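Local coordinates for protein vacuolar aminopeptidase 1 (Saccharomyces cerevisiae, PDB 5JGF) that removes N-terminal amino acids from peptides and proteins in the vacuole as a zinc-dependent, dodecameric aminopeptidase, and is the major cargo of the cytoplasm-to-vacuole targeting pathway, at residues K98-S103 with A115-G120; C161-L166 with T184-G189; S208-K213 with L233-L238. All blocks are in the same frame, centred on the assembly; numbering follows the deposited sequence.

How the contacts relate
From the N terminus the chain first closes contact 1, where strand 96-99 and the residues after it meet strand 112-119 across an 11-residue connection. Contact 2 follows, closing a 17-residue loop as 161-166 packs against strand 187-189 and the residues leading into it. Contact 3 comes last: it closes a 19-residue connection that contains helix 216-226, bringing loop 208-213 against strand 233-242. The three lie in series, with none nested or crossed. All reach one six-stranded antiparallel sheet. Contact 1 sits between the others: Val116 packs on Pro186 of contact 2, and Lys98 forms a salt bridge with Asp237 of contact 3. Contacts 2 and 3 do not touch.

Contact 1 (K98-S103 with A115-G120); sequences KLKPVS and AVAPYG
Lys98 and Ala117 form an antiparallel hydrogen-bonded pair, with Lys98 N bonded to Ala117 O and Ala117 N to Lys98 O at 2.7 Å. Packing is tight here: CB of Val116 lies 3.3 Å from Lys98 O. At the next pair, Leu99 and Val116, the side chains diverge and their methyls, Leu99 CD1 and Val116 CG1, make just a distant contact. Beyond it Lys100 N bonds Ala115 O, almost straight at the hydrogen (173°), and Ala115 N reaches Ser103 O at 2.8 Å, which ties residues 100-103 to the same neighbour. The Lys98-Ala117 and Leu99-Val116 pairs join strands 96-99 and 112-119, neighbours in the six-stranded antiparallel sheet. Lys100 runs across Ala115 and Val116: its CG stands anti to the carbonyl carbon (chi1 -79°), which brings CD to 3.7 Å from the methyl CB of Ala115 and lets NZ make a weak bond of 3.0 Å to Val116 O. NZ also donates to a water that accepts from Val116 N, and forms a salt bridge with Glu181. With an alanine here, Glu181 would probably be left without its lysine partner and the Ala115 methyl without the chain carbon packed against it. The Lys98 side is looser. Its chain lies beside Tyr119, CG to Tyr119 CB 4.1 Å, but NZ is 5.9 Å from the ring centroid, at most a weak cation-pi attraction; its firmer partners are Asp239 and Asp237. Tyr119 OH bonds Asp93 and Asn297, and the side chain comes within about 4 Å of that of the zinc ligand Glu299.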
loop_
_atom_site.group_PDB
_atom_site.type_symbol
_atom_site.label_atom_id
_atom_site.label_comp_id
_atom_site.label_asym_id
_atom_site.label_seq_id
_atom_site.Cartn_x
_atom_site.Cartn_y
_atom_site.Cartn_z
ATOM N N LYS D 98 10.911 24.455 -29.553
ATOM C CA LYS D 98 11.473 24.360 -30.899
ATOM C C LYS D 98 10.603 23.568 -31.860
ATOM O O LYS D 98 10.095 22.508 -31.505
ATOM C CB LYS D 98 12.842 23.672 -30.837
ATOM C CG LYS D 98 13.917 24.408 -30.059
ATOM C CD LYS D 98 14.429 25.587 -30.859
ATOM C CE LYS D 98 15.684 26.187 -30.246
ATOM N NZ LYS D 98 16.219 27.261 -31.131
ATOM N N LEU D 99 10.428 24.069 -33.080
ATOM C CA LEU D 99 9.666 23.302 -34.055
ATOM C C LEU D 99 10.524 22.075 -34.342
ATOM O O LEU D 99 11.750 22.170 -34.380
ATOM C CB LEU D 99 9.461 24.086 -35.354
ATOM C CG LEU D 99 8.119 24.795 -35.513
ATOM C CD1 LEU D 99 8.025 25.938 -34.513
ATOM C CD2 LEU D 99 7.982 25.314 -36.935
ATOM N N LYS D 100 9.891 20.925 -34.530
ATOM C CA LYS D 100 10.635 19.708 -34.822
ATOM C C LYS D 100 11.139 19.748 -36.267
ATOM O O LYS D 100 10.658 20.544 -37.069
ATOM C CB LYS D 100 9.739 18.486 -34.602
ATOM C CG LYS D 100 9.596 18.106 -33.130
ATOM C CD LYS D 100 8.501 17.077 -32.912
ATOM C CE LYS D 100 8.486 16.590 -31.464
ATOM N NZ LYS D 100 7.094 16.236 -31.049
ATOM N N PRO D 101 12.138 18.910 -36.603
ATOM C CA PRO D 101 12.703 18.851 -37.958
ATOM C C PRO D 101 11.570 18.756 -38.975
ATOM O O PRO D 101 11.631 19.335 -40.062
ATOM C CB PRO D 101 13.568 17.599 -37.906
ATOM C CG PRO D 101 14.115 17.665 -36.516
ATOM C CD PRO D 101 12.883 18.022 -35.692
ATOM N N VAL D 102 10.536 18.008 -38.612
ATOM C CA VAL D 102 9.341 17.876 -39.437
ATOM C C VAL D 102 8.230 18.298 -38.480
ATOM O O VAL D 102 7.869 17.546 -37.576
ATOM C CB VAL D 102 9.093 16.417 -39.897
ATOM C CG1 VAL D 102 7.779 16.333 -40.668
ATOM C CG2 VAL D 102 10.245 15.936 -40.772
ATOM N N SER D 103 7.709 19.509 -38.659
ATOM C CA SER D 103 6.658 20.006 -37.773
ATOM C C SER D 103 5.276 19.655 -38.293
ATOM O O SER D 103 4.276 19.890 -37.616
ATOM C CB SER D 103 6.757 21.526 -37.626
ATOM O OG SER D 103 6.315 22.179 -38.804
ATOM N N ALA D 115 4.131 20.114 -34.826
ATOM C CA ALA D 115 4.906 19.261 -33.934
ATOM C C ALA D 115 6.100 20.058 -33.418
ATOM O O ALA D 115 6.854 20.639 -34.200
ATOM C CB ALA D 115 5.374 18.022 -34.681
ATOM N N VAL D 116 6.264 20.085 -32.100
ATOM C CA VAL D 116 7.350 20.832 -31.477
ATOM C C VAL D 116 7.999 20.037 -30.351
ATOM O O VAL D 116 7.487 18.997 -29.936
ATOM C CB VAL D 116 6.840 22.173 -30.889
ATOM C CG1 VAL D 116 6.203 23.017 -31.987
ATOM C CG2 VAL D 116 5.825 21.906 -29.780
ATOM N N ALA D 117 9.122 20.544 -29.854
ATOM C CA ALA D 117 9.847 19.895 -28.768
ATOM C C ALA D 117 10.304 20.952 -27.771
ATOM O O ALA D 117 10.547 22.104 -28.137
ATOM C CB ALA D 117 11.051 19.137 -29.319
ATOM N N PRO D 118 10.427 20.577 -26.492
ATOM C CA PRO D 118 10.860 21.547 -25.487
ATOM C C PRO D 118 12.373 21.751 -25.494
ATOM O O PRO D 118 13.132 20.809 -25.704
ATOM C CB PRO D 118 10.386 20.915 -24.185
ATOM C CG PRO D 118 10.633 19.449 -24.444
ATOM C CD PRO D 118 10.146 19.264 -25.877
ATOM N N TYR D 119 12.795 22.995 -25.295
ATOM C CA TYR D 119 14.213 23.329 -25.194
ATOM C C TYR D 119 14.301 23.698 -23.718
ATOM O O TYR D 119 13.908 24.792 -23.320
ATOM C CB TYR D 119 14.571 24.546 -26.059
ATOM C CG TYR D 119 16.009 24.989 -25.880
ATOM C CD1 TYR D 119 17.054 24.314 -26.511
ATOM C CD2 TYR D 119 16.328 26.053 -25.032
ATOM C CE1 TYR D 119 18.388 24.686 -26.299
ATOM C CE2 TYR D 119 17.654 26.430 -24.812
ATOM C CZ TYR D 119 18.678 25.745 -25.448
ATOM O OH TYR D 119 19.984 26.122 -25.237
ATOM N N GLY D 120 14.804 22.785 -22.897
ATOM C CA GLY D 120 14.839 23.054 -21.474
ATOM C C GLY D 120 13.480 22.632 -20.930
ATOM O O GLY D 120 12.693 22.009 -21.654
HETATM O O HOH W 1 4.640 18.195 -30.622
#

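Contact 2 (C161-L166 with T184-G189); sequences CRIPSL and TIPVIG
Cys161 meets Pro186 and Ile188 along its whole short side chain. CB rests against CB of Pro186 at 3.8 Å, while the CA carries a CH...O contact to Val187 O at 3.4 Å. With SG anti to the carbonyl carbon (chi1 -69°), the sulfur continues past the same proline carbon and settles against Ile188, 4.0 Å from its CB and equally near CG1 and CD1, so the tip touches the isoleucine along its length. Ile114 and Leu240 also pack on this cysteine. The backbone grip comes one residue later. Val187 N donates to Arg162 O at 3.0 Å, close to straight at the hydrogen (172°) yet 41° above the carbonyl plane; the return bond from Arg162 N to Val187 O is weak and bent. Farther along, Ile163 touches the other segment at two places: CG2 sits 3.6 Å from Thr184 CA, whereas CG1 lies alongside the Pro186 ring, 4.0 Å from its CG, both side chains pointing the same way. Pro164 crosses Val187 at about a right angle, its CD 3.8 Å from CG2 of the valine. The side chain of Arg162 starts away from the segment and forms a salt bridge with Asp129 of its own chain and hydrogen bonds to the backbone O of Arg441 and to Ser436 OG of a third subunit, where Asn352 likewise reaches Ile185 O; the packing therefore lies beside a subunit interface of the dodecamer. Ile188 adds backbone hydrogen bonds to that subunit. A classic beta bulge sets Ile188 and Gly189 opposite the single residue Gly112, where strand 187-189, at the edge of the antiparallel sheet within this chain, joins strand 112-119.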
loop_
_atom_site.group_PDB
_atom_site.type_symbol
_atom_site.label_atom_id
_atom_site.label_comp_id
_atom_site.label_asym_id
_atom_site.label_seq_id
_atom_site.Cartn_x
_atom_site.Cartn_y
_atom_site.Cartn_z
ATOM N N CYS D 161 0.472 30.593 -32.574
ATOM C CA CYS D 161 0.178 29.369 -31.829
ATOM C C CYS D 161 -0.301 29.630 -30.410
ATOM O O CYS D 161 -0.139 30.722 -29.870
ATOM C CB CYS D 161 1.436 28.480 -31.744
ATOM S SG CYS D 161 1.939 27.770 -33.306
ATOM N N ARG D 162 -0.881 28.596 -29.816
ATOM C CA ARG D 162 -1.369 28.633 -28.446
ATOM C C ARG D 162 -1.621 27.184 -28.047
ATOM O O ARG D 162 -2.232 26.432 -28.805
ATOM C CB ARG D 162 -2.668 29.445 -28.354
ATOM C CG ARG D 162 -3.313 29.472 -26.965
ATOM C CD ARG D 162 -4.543 30.386 -26.950
ATOM N NE ARG D 162 -5.252 30.400 -25.668
ATOM C CZ ARG D 162 -5.963 29.381 -25.196
ATOM N NH1 ARG D 162 -6.068 28.257 -25.896
ATOM N NH2 ARG D 162 -6.578 29.484 -24.026
ATOM N N ILE D 163 -1.120 26.793 -26.877
ATOM C CA ILE D 163 -1.304 25.434 -26.366
ATOM C C ILE D 163 -2.501 25.548 -25.423
ATOM O O ILE D 163 -2.388 26.076 -24.317
ATOM C CB ILE D 163 -0.063 24.964 -25.586
ATOM C CG1 ILE D 163 1.192 25.165 -26.448
ATOM C CG2 ILE D 163 -0.218 23.491 -25.201
ATOM C CD1 ILE D 163 2.499 24.925 -25.718
ATOM N N PRO D 164 -3.660 25.029 -25.847
ATOM C CA PRO D 164 -4.911 25.071 -25.083
ATOM C C PRO D 164 -5.096 24.144 -23.895
ATOM O O PRO D 164 -5.031 22.925 -24.033
ATOM C CB PRO D 164 -5.956 24.814 -26.158
ATOM C CG PRO D 164 -5.282 23.775 -26.997
ATOM C CD PRO D 164 -3.856 24.316 -27.126
ATOM N N SER D 165 -5.352 24.728 -22.729
ATOM C CA SER D 165 -5.599 23.929 -21.538
ATOM C C SER D 165 -6.981 23.311 -21.721
ATOM O O SER D 165 -7.814 23.845 -22.458
ATOM C CB SER D 165 -5.599 24.808 -20.282
ATOM O OG SER D 165 -6.652 25.764 -20.320
ATOM N N LEU D 166 -7.218 22.175 -21.075
ATOM C CA LEU D 166 -8.518 21.529 -21.153
ATOM C C LEU D 166 -9.369 22.119 -20.035
ATOM O O LEU D 166 -8.889 22.290 -18.915
ATOM C CB LEU D 166 -8.383 20.015 -20.954
ATOM C CG LEU D 166 -9.706 19.239 -20.978
ATOM C CD1 LEU D 166 -10.356 19.373 -22.351
ATOM C CD2 LEU D 166 -9.450 17.770 -20.659
ATOM N N THR D 184 0.543 18.719 -24.822
ATOM C CA THR D 184 0.934 20.120 -24.944
ATOM C C THR D 184 1.381 20.424 -26.371
ATOM O O THR D 184 2.554 20.709 -26.621
ATOM C CB THR D 184 2.069 20.451 -23.960
ATOM O OG1 THR D 184 3.202 19.632 -24.251
ATOM C CG2 THR D 184 1.624 20.186 -22.530
ATOM N N ILE D 185 0.434 20.361 -27.301
ATOM C CA ILE D 185 0.718 20.606 -28.711
ATOM C C ILE D 185 0.131 21.944 -29.154
ATOM O O ILE D 185 -1.050 22.220 -28.951
ATOM C CB ILE D 185 0.139 19.471 -29.593
ATOM C CG1 ILE D 185 0.656 18.116 -29.095
ATOM C CG2 ILE D 185 0.544 19.676 -31.051
ATOM C CD1 ILE D 185 0.036 16.911 -29.797
ATOM N N PRO D 186 0.962 22.804 -29.764
ATOM C CA PRO D 186 0.462 24.106 -30.210
ATOM C C PRO D 186 -0.569 24.001 -31.327
ATOM O O PRO D 186 -0.373 23.269 -32.303
ATOM C CB PRO D 186 1.726 24.829 -30.687
ATOM C CG PRO D 186 2.845 24.133 -29.942
ATOM C CD PRO D 186 2.413 22.691 -29.984
ATOM N N VAL D 187 -1.667 24.736 -31.172
ATOM C CA VAL D 187 -2.719 24.783 -32.179
ATOM C C VAL D 187 -2.393 26.036 -32.983
ATOM O O VAL D 187 -2.245 27.123 -32.417
ATOM C CB VAL D 187 -4.111 24.914 -31.530
ATOM C CG1 VAL D 187 -5.160 25.231 -32.588
ATOM C CG2 VAL D 187 -4.464 23.614 -30.817
ATOM N N ILE D 188 -2.276 25.883 -34.297
ATOM C CA ILE D 188 -1.912 27.003 -35.149
ATOM C C ILE D 188 -3.051 27.567 -35.998
ATOM O O ILE D 188 -2.975 28.702 -36.464
ATOM C CB ILE D 188 -0.702 26.596 -36.040
ATOM C CG1 ILE D 188 -0.107 27.824 -36.725
ATOM C CG2 ILE D 188 -1.127 25.545 -37.056
ATOM C CD1 ILE D 188 1.298 27.587 -37.261
ATOM N N GLY D 189 -4.113 26.795 -36.196
ATOM C CA GLY D 189 -5.222 27.312 -36.982
ATOM C C GLY D 189 -6.385 26.363 -37.180
ATOM O O GLY D 189 -6.434 25.283 -36.598
#

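Contact 3 (S208-K213 with L233-L238); sequences SPLFGK and LIQMDL
A type I beta turn, Ser208 to Phe211, packs on the beginning of strand 233-242 just where a classic beta bulge pairs two of its residues, Ile234 and Gln235, with Leu139 alone. Ser208 supplies the polar tie: its chi1 of 172° swings OG toward the strand, where it donates to Leu233 O at 2.7 Å. The same OG appears to accept from Leu210 N, as in an ST turn, although the place of that nitrogen is less sure. Pro209 CD meets the same carbonyl oxygen from beyond its end, 3.1 Å from Leu233 O, and its CG meets CG1 of Ile234 at 3.9 Å, the two side chains slanting across each other. Leu210 reaches furthest onto the strand. One methyl, CD2, comes 3.5 Å from Ile234 O and also touches Gln235 NE2; the leucine and glutamine side chains cross at about a right angle. The other, CD1, lies nearest the backbone N of Gln235, with Leu233 CB and Met236 CG each 4.0 Å away, and Leu219 of helix 216-226 also packs on this leucine. The Gln235 amide is held at both ends: NE2 bonds Glu390 of a second subunit, and OE1 accepts from Met236 N at 3.0 Å. The turn has a brace of its own, since Lys213 NZ bonds Pro209 O at 3.1 Å, nearly along the C=O axis (176°).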
loop_
_atom_site.group_PDB
_atom_site.type_symbol
_atom_site.label_atom_id
_atom_site.label_comp_id
_atom_site.label_asym_id
_atom_site.label_seq_id
_atom_site.Cartn_x
_atom_site.Cartn_y
_atom_site.Cartn_z
ATOM N N SER D 208 10.998 23.117 -52.987
ATOM C CA SER D 208 11.698 23.351 -51.733
ATOM C C SER D 208 12.032 22.052 -51.015
ATOM O O SER D 208 11.208 21.146 -50.940
ATOM C CB SER D 208 10.853 24.225 -50.800
ATOM O OG SER D 208 11.446 24.308 -49.512
ATOM N N PRO D 209 13.260 21.941 -50.492
ATOM C CA PRO D 209 13.655 20.728 -49.774
ATOM C C PRO D 209 12.776 20.560 -48.535
ATOM O O PRO D 209 12.736 19.491 -47.926
ATOM C CB PRO D 209 15.111 21.005 -49.409
ATOM C CG PRO D 209 15.585 21.850 -50.553
ATOM C CD PRO D 209 14.426 22.808 -50.740
ATOM N N LEU D 210 12.069 21.626 -48.171
ATOM C CA LEU D 210 11.200 21.595 -47.000
ATOM C C LEU D 210 9.747 21.258 -47.301
ATOM O O LEU D 210 8.949 21.087 -46.379
ATOM C CB LEU D 210 11.262 22.931 -46.256
ATOM C CG LEU D 210 12.605 23.252 -45.593
ATOM C CD1 LEU D 210 12.502 24.561 -44.833
ATOM C CD2 LEU D 210 12.997 22.120 -44.655
ATOM N N PHE D 211 9.384 21.170 -48.576
ATOM C CA PHE D 211 8.000 20.843 -48.890
ATOM C C PHE D 211 7.655 19.489 -48.287
ATOM O O PHE D 211 8.392 18.519 -48.454
ATOM C CB PHE D 211 7.757 20.811 -50.399
ATOM C CG PHE D 211 6.355 20.420 -50.765
ATOM C CD1 PHE D 211 6.044 19.100 -51.078
ATOM C CD2 PHE D 211 5.330 21.358 -50.733
ATOM C CE1 PHE D 211 4.731 18.721 -51.348
ATOM C CE2 PHE D 211 4.012 20.989 -51.000
ATOM C CZ PHE D 211 3.713 19.668 -51.308
ATOM N N GLY D 212 6.536 19.428 -47.577
ATOM C CA GLY D 212 6.130 18.182 -46.960
ATOM C C GLY D 212 6.621 18.055 -45.530
ATOM O O GLY D 212 6.017 17.337 -44.732
ATOM N N LYS D 213 7.708 18.750 -45.197
ATOM C CA LYS D 213 8.260 18.694 -43.845
ATOM C C LYS D 213 7.537 19.657 -42.906
ATOM O O LYS D 213 7.552 19.487 -41.687
ATOM C CB LYS D 213 9.756 19.020 -43.866
ATOM C CG LYS D 213 10.617 17.961 -44.541
ATOM C CD LYS D 213 12.095 18.246 -44.323
ATOM C CE LYS D 213 12.973 17.108 -44.831
ATOM N NZ LYS D 213 12.791 16.861 -46.288
ATOM N N LEU D 233 13.543 28.025 -49.706
ATOM C CA LEU D 233 13.767 27.592 -48.326
ATOM C C LEU D 233 14.423 26.213 -48.284
ATOM O O LEU D 233 13.928 25.269 -48.901
ATOM C CB LEU D 233 12.441 27.545 -47.563
ATOM C CG LEU D 233 11.627 28.838 -47.447
ATOM C CD1 LEU D 233 10.323 28.538 -46.720
ATOM C CD2 LEU D 233 12.423 29.902 -46.702
ATOM N N ILE D 234 15.534 26.099 -47.555
ATOM C CA ILE D 234 16.251 24.827 -47.431
ATOM C C ILE D 234 16.201 24.212 -46.032
ATOM O O ILE D 234 16.177 22.990 -45.893
ATOM C CB ILE D 234 17.734 24.975 -47.855
ATOM C CG1 ILE D 234 17.855 24.753 -49.360
ATOM C CG2 ILE D 234 18.613 23.975 -47.124
ATOM C CD1 ILE D 234 18.073 26.011 -50.120
ATOM N N GLN D 235 16.208 25.056 -45.004
ATOM C CA GLN D 235 16.146 24.593 -43.616
ATOM C C GLN D 235 15.763 25.738 -42.689
ATOM O O GLN D 235 15.773 26.902 -43.087
ATOM C CB GLN D 235 17.492 24.017 -43.159
ATOM C CG GLN D 235 17.569 22.491 -43.166
ATOM C CD GLN D 235 16.393 21.842 -42.455
ATOM O OE1 GLN D 235 15.810 22.423 -41.537
ATOM N NE2 GLN D 235 16.043 20.629 -42.869
ATOM N N MET D 236 15.416 25.403 -41.452
ATOM C CA MET D 236 15.048 26.424 -40.484
ATOM C C MET D 236 15.162 25.945 -39.047
ATOM O O MET D 236 15.067 24.753 -38.762
ATOM C CB MET D 236 13.630 26.936 -40.758
ATOM C CG MET D 236 12.608 25.858 -41.019
ATOM S SD MET D 236 10.992 26.551 -41.465
ATOM C CE MET D 236 9.976 25.668 -40.309
ATOM N N ASP D 237 15.395 26.900 -38.155
ATOM C CA ASP D 237 15.531 26.656 -36.723
ATOM C C ASP D 237 14.636 27.720 -36.102
ATOM O O ASP D 237 15.070 28.847 -35.863
ATOM C CB ASP D 237 16.989 26.859 -36.296
ATOM C CG ASP D 237 17.216 26.594 -34.816
ATOM O OD1 ASP D 237 16.234 26.332 -34.091
ATOM O OD2 ASP D 237 18.387 26.659 -34.377
ATOM N N LEU D 238 13.378 27.360 -35.862
ATOM C CA LEU D 238 12.404 28.296 -35.308
ATOM C C LEU D 238 11.942 27.942 -33.898
ATOM O O LEU D 238 11.860 26.766 -33.540
ATOM C CB LEU D 238 11.178 28.373 -36.227
ATOM C CG LEU D 238 11.446 28.665 -37.710
ATOM C CD1 LEU D 238 10.123 28.731 -38.473
ATOM C CD2 LEU D 238 12.209 29.976 -37.846
#